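Local coordinates for protein Exo-1,5-alpha-l-arabinofuranobiosidase (PDB 2YDT) that probably hydrolyses alpha-1,5-linked arabinan from its chain end, releasing arabinobiose, and binds an arabinofuranose and an iminosugar inhibitor in its pocket, at residues 24-32 with 341-352. Numbering follows the deposited sequence.
With AHR (alpha-L-arabinofuranose), chain C; SO4 (sulfate ion), chain F.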
loop_
_atom_site.group_PDB
_atom_site.type_symbol
_atom_site.label_atom_id
_atom_site.label_comp_id
_atom_site.label_asym_id
_atom_site.label_seq_id
_atom_site.Cartn_x
_atom_site.Cartn_y
_atom_site.Cartn_z
ATOM N N ARG A 24 19.373 10.928 -0.251
ATOM C CA ARG A 24 19.788 9.947 0.756
ATOM C C ARG A 24 19.261 8.552 0.470
ATOM O O ARG A 24 18.090 8.402 0.225
ATOM C CB ARG A 24 19.321 10.410 2.133
ATOM C CG ARG A 24 19.884 11.768 2.548
ATOM C CD ARG A 24 19.267 12.315 3.860
ATOM N NE ARG A 24 17.870 12.690 3.703
ATOM C CZ ARG A 24 16.816 11.947 4.075
ATOM N NH1 ARG A 24 16.968 10.792 4.735
ATOM N NH2 ARG A 24 15.574 12.412 3.835
ATOM N N ASP A 25 20.119 7.544 0.547
ATOM C CA ASP A 25 19.752 6.112 0.378
ATOM C C ASP A 25 18.521 5.807 1.228
ATOM O O ASP A 25 18.481 6.160 2.442
ATOM C CB ASP A 25 20.937 5.302 0.877
ATOM C CG ASP A 25 20.895 3.848 0.509
ATOM O OD1 ASP A 25 20.207 3.416 -0.426
ATOM O OD2 ASP A 25 21.678 3.133 1.167
ATOM N N PRO A 26 17.467 5.205 0.618
ATOM C CA PRO A 26 17.346 4.620 -0.739
ATOM C C PRO A 26 16.914 5.580 -1.846
ATOM O O PRO A 26 16.710 5.137 -2.980
ATOM C CB PRO A 26 16.281 3.548 -0.533
ATOM C CG PRO A 26 15.347 4.190 0.437
ATOM C CD PRO A 26 16.252 4.916 1.411
ATOM N N GLN A 27 16.737 6.863 -1.517
ATOM C CA GLN A 27 16.484 7.956 -2.462
ATOM C C GLN A 27 15.007 8.083 -2.799
ATOM O O GLN A 27 14.416 9.143 -2.627
ATOM C CB GLN A 27 17.395 7.917 -3.703
ATOM C CG GLN A 27 18.884 7.857 -3.364
ATOM C CD GLN A 27 19.753 7.984 -4.585
ATOM O OE1 GLN A 27 19.589 7.218 -5.519
ATOM N NE2 GLN A 27 20.675 8.972 -4.607
ATOM N N VAL A 28 14.425 7.002 -3.289
ATOM C CA VAL A 28 12.989 6.863 -3.461
ATOM C C VAL A 28 12.629 5.462 -2.971
ATOM O O VAL A 28 13.496 4.573 -2.935
ATOM C CB VAL A 28 12.549 7.076 -4.897
ATOM C CG1 VAL A 28 12.858 8.528 -5.333
ATOM C CG2 VAL A 28 13.190 6.007 -5.877
ATOM N N LEU A 29 11.360 5.264 -2.594
ATOM C CA LEU A 29 10.862 3.965 -2.143
ATOM C C LEU A 29 9.340 4.117 -2.071
ATOM O O LEU A 29 8.818 5.235 -1.960
ATOM C CB LEU A 29 11.434 3.625 -0.748
ATOM C CG LEU A 29 11.346 2.166 -0.309
ATOM C CD1 LEU A 29 12.340 1.275 -1.129
ATOM C CD2 LEU A 29 11.555 2.007 1.205
ATOM N N TYR A 30 8.605 3.000 -2.104
ATOM C CA TYR A 30 7.185 3.034 -1.674
ATOM C C TYR A 30 6.294 3.783 -2.636
ATOM O O TYR A 30 5.652 4.777 -2.277
ATOM C CB TYR A 30 7.064 3.576 -0.220
ATOM C CG TYR A 30 5.930 2.966 0.583
ATOM C CD1 TYR A 30 6.193 2.039 1.609
ATOM C CD2 TYR A 30 4.605 3.339 0.363
ATOM C CE1 TYR A 30 5.199 1.485 2.360
ATOM C CE2 TYR A 30 3.583 2.783 1.113
ATOM C CZ TYR A 30 3.877 1.877 2.124
ATOM O OH TYR A 30 2.860 1.314 2.887
ATOM N N ALA A 31 6.203 3.300 -3.874
ATOM C CA ALA A 31 5.384 3.928 -4.908
ATOM C C ALA A 31 3.909 3.576 -4.738
ATOM O O ALA A 31 3.572 2.437 -4.434
ATOM C CB ALA A 31 5.868 3.489 -6.334
ATOM N N ARG A 32 3.063 4.575 -4.994
ATOM C CA ARG A 32 1.606 4.406 -4.937
ATOM C C ARG A 32 0.912 5.159 -6.050
ATOM O O ARG A 32 1.178 6.370 -6.229
ATOM C CB ARG A 32 1.067 4.871 -3.564
ATOM C CG ARG A 32 1.443 3.937 -2.420
ATOM C CD ARG A 32 0.730 2.618 -2.482
ATOM N NE ARG A 32 0.942 1.771 -1.323
ATOM C CZ ARG A 32 1.876 0.837 -1.204
ATOM N NH1 ARG A 32 2.794 0.643 -2.122
ATOM N NH2 ARG A 32 1.878 0.073 -0.146
ATOM N N GLY A 341 6.540 0.698 -9.099
ATOM C CA GLY A 341 7.525 0.497 -8.057
ATOM C C GLY A 341 8.522 1.607 -7.925
ATOM O O GLY A 341 8.675 2.446 -8.846
ATOM N N ALA A 342 9.164 1.633 -6.750
ATOM C CA ALA A 342 10.206 2.620 -6.478
ATOM C C ALA A 342 11.458 1.963 -5.930
ATOM O O ALA A 342 12.187 2.539 -5.129
ATOM C CB ALA A 342 9.692 3.783 -5.601
ATOM N N GLY A 343 11.749 0.752 -6.383
ATOM C CA GLY A 343 13.019 0.159 -6.079
ATOM C C GLY A 343 13.043 -0.611 -4.780
ATOM O O GLY A 343 11.989 -0.993 -4.222
ATOM N N ILE A 344 14.259 -0.873 -4.316
ATOM C CA ILE A 344 14.500 -1.786 -3.220
ATOM C C ILE A 344 14.871 -1.093 -1.917
ATOM O O ILE A 344 15.297 0.059 -1.899
ATOM C CB ILE A 344 15.613 -2.809 -3.563
ATOM C CG1 ILE A 344 16.977 -2.120 -3.712
ATOM C CG2 ILE A 344 15.287 -3.544 -4.871
ATOM C CD1 ILE A 344 18.133 -3.130 -3.918
ATOM N N LEU A 345 14.695 -1.819 -0.819
ATOM C CA LEU A 345 15.107 -1.352 0.492
ATOM C C LEU A 345 16.577 -0.958 0.520
ATOM O O LEU A 345 17.379 -1.535 -0.241
ATOM C CB LEU A 345 14.871 -2.453 1.531
ATOM C CG LEU A 345 13.404 -2.675 1.885
ATOM C CD1 LEU A 345 13.279 -4.079 2.575
ATOM C CD2 LEU A 345 12.911 -1.574 2.799
ATOM N N PRO A 346 16.938 0.022 1.369
ATOM C CA PRO A 346 18.377 0.338 1.453
ATOM C C PRO A 346 19.173 -0.853 2.020
ATOM O O PRO A 346 18.659 -1.627 2.853
ATOM C CB PRO A 346 18.403 1.561 2.388
ATOM C CG PRO A 346 17.199 1.388 3.216
ATOM C CD PRO A 346 16.168 0.803 2.350
ATOM N N PRO A 347 20.443 -0.997 1.576
ATOM C CA PRO A 347 21.177 -0.105 0.686
ATOM C C PRO A 347 20.854 -0.331 -0.773
ATOM O O PRO A 347 20.903 -1.467 -1.254
ATOM C CB PRO A 347 22.662 -0.456 0.982
ATOM C CG PRO A 347 22.630 -1.837 1.463
ATOM C CD PRO A 347 21.271 -2.125 2.047
ATOM N N ALA A 348 20.468 0.742 -1.473
ATOM C CA ALA A 348 20.029 0.651 -2.849
ATOM C C ALA A 348 21.063 1.064 -3.893
ATOM O O ALA A 348 20.812 0.995 -5.096
ATOM C CB ALA A 348 18.682 1.425 -3.050
ATOM N N GLY A 349 22.229 1.498 -3.413
ATOM C CA GLY A 349 23.363 1.763 -4.309
ATOM C C GLY A 349 23.174 2.878 -5.305
ATOM O O GLY A 349 23.850 2.921 -6.332
ATOM N N GLY A 350 22.267 3.805 -5.010
ATOM C CA GLY A 350 21.958 4.919 -5.906
ATOM C C GLY A 350 21.046 4.574 -7.075
ATOM O O GLY A 350 20.804 5.426 -7.912
ATOM N N LYS A 351 20.516 3.342 -7.131
ATOM C CA LYS A 351 19.911 2.859 -8.343
ATOM C C LYS A 351 18.387 2.869 -8.383
ATOM O O LYS A 351 17.792 2.521 -9.423
ATOM C CB LYS A 351 20.427 1.457 -8.630
ATOM C CG LYS A 351 21.955 1.427 -8.843
ATOM C CD LYS A 351 22.453 2.562 -9.768
ATOM C CE LYS A 351 23.871 2.299 -10.342
ATOM N NZ LYS A 351 24.486 3.501 -10.993
ATOM N N ASN A 352 17.738 3.213 -7.275
ATOM C CA ASN A 352 16.248 3.218 -7.294
ATOM C C ASN A 352 15.716 4.344 -8.160
ATOM O O ASN A 352 16.215 5.492 -8.137
ATOM C CB ASN A 352 15.603 3.361 -5.914
ATOM C CG ASN A 352 15.731 2.144 -5.035
ATOM O OD1 ASN A 352 16.287 1.077 -5.424
ATOM N ND2 ASN A 352 15.217 2.280 -3.795
HETATM O O5 AHR C . 8.796 2.679 4.358
HETATM C C5 AHR C . 10.142 2.780 4.854
HETATM C C4 AHR C . 10.519 1.584 5.694
HETATM O O4 AHR C . 9.736 1.470 6.866
HETATM C C3 AHR C . 11.946 1.676 6.267
HETATM O O3 AHR C . 12.975 1.302 5.316
HETATM C C2 AHR C . 11.886 0.662 7.384
HETATM O O2 AHR C . 12.781 0.901 8.479
HETATM C C1 AHR C . 10.450 0.739 7.828
HETATM S S SO4 F . 24.384 7.096 -9.295
HETATM O O1 SO4 F . 23.809 7.370 -8.006
HETATM O O2 SO4 F . 24.451 5.622 -9.417
HETATM O O3 SO4 F . 23.648 7.643 -10.452
HETATM O O4 SO4 F . 25.780 7.609 -9.364
HETATM O O HOH W 1 20.566 4.517 -2.887
HETATM O O HOH W 2 23.552 2.335 -1.050
HETATM O O HOH W 3 18.591 4.714 -4.840
HETATM O O HOH W 4 9.724 0.542 -3.624
#
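Asn-352 ND2 gives one hydrogen to Val-28 O (3.0 Å), nearly in line with that carbonyl, and the other to Ile-344 O (2.9 Å) at an almost straight 178°. Both acceptors lie close to the amide plane, and Ile-344 N donates to OD1 from above that plane, so three bonds fix the rotation of the amide; the two to Ile-344 hold the loop's own shape, and the one to Val-28 O joins it to segment 24-32. Asp-25 receives Ala-348 N (2.9 Å) on the syn lone pair of OD1, its carboxylate swung away from the backbone N (chi1 -167°). One water joins OD1 to Gly-350 N and a second joins Gly-349 N to OD2, weakly on the OD2 side, extending this grip around the type I' turn of 348-351. A further water links Pro-26 O and Gln-27 OE1 to Asn-352 N, while Gln-27 NE2 bonds to Tyr-23 O.

The chain folds as a six-bladed beta-propeller. Strand 28-35 starts the blade next to the one containing strands 336-341 and 354-360, and the loop between those two strands packs on it at the blade junction.

Among the apolar contacts, the Pro-26 and Pro-346 rings lie side by side, CG to CD 4.0 Å, and Leu-29 CD2 meets Leu-345 CD2 (4.1 Å). The other Leu-29 methyl, CD1, packs on the backbone carbonyl of Ile-344. Both leucines, with Tyr-30, line the arabinofuranose pocket.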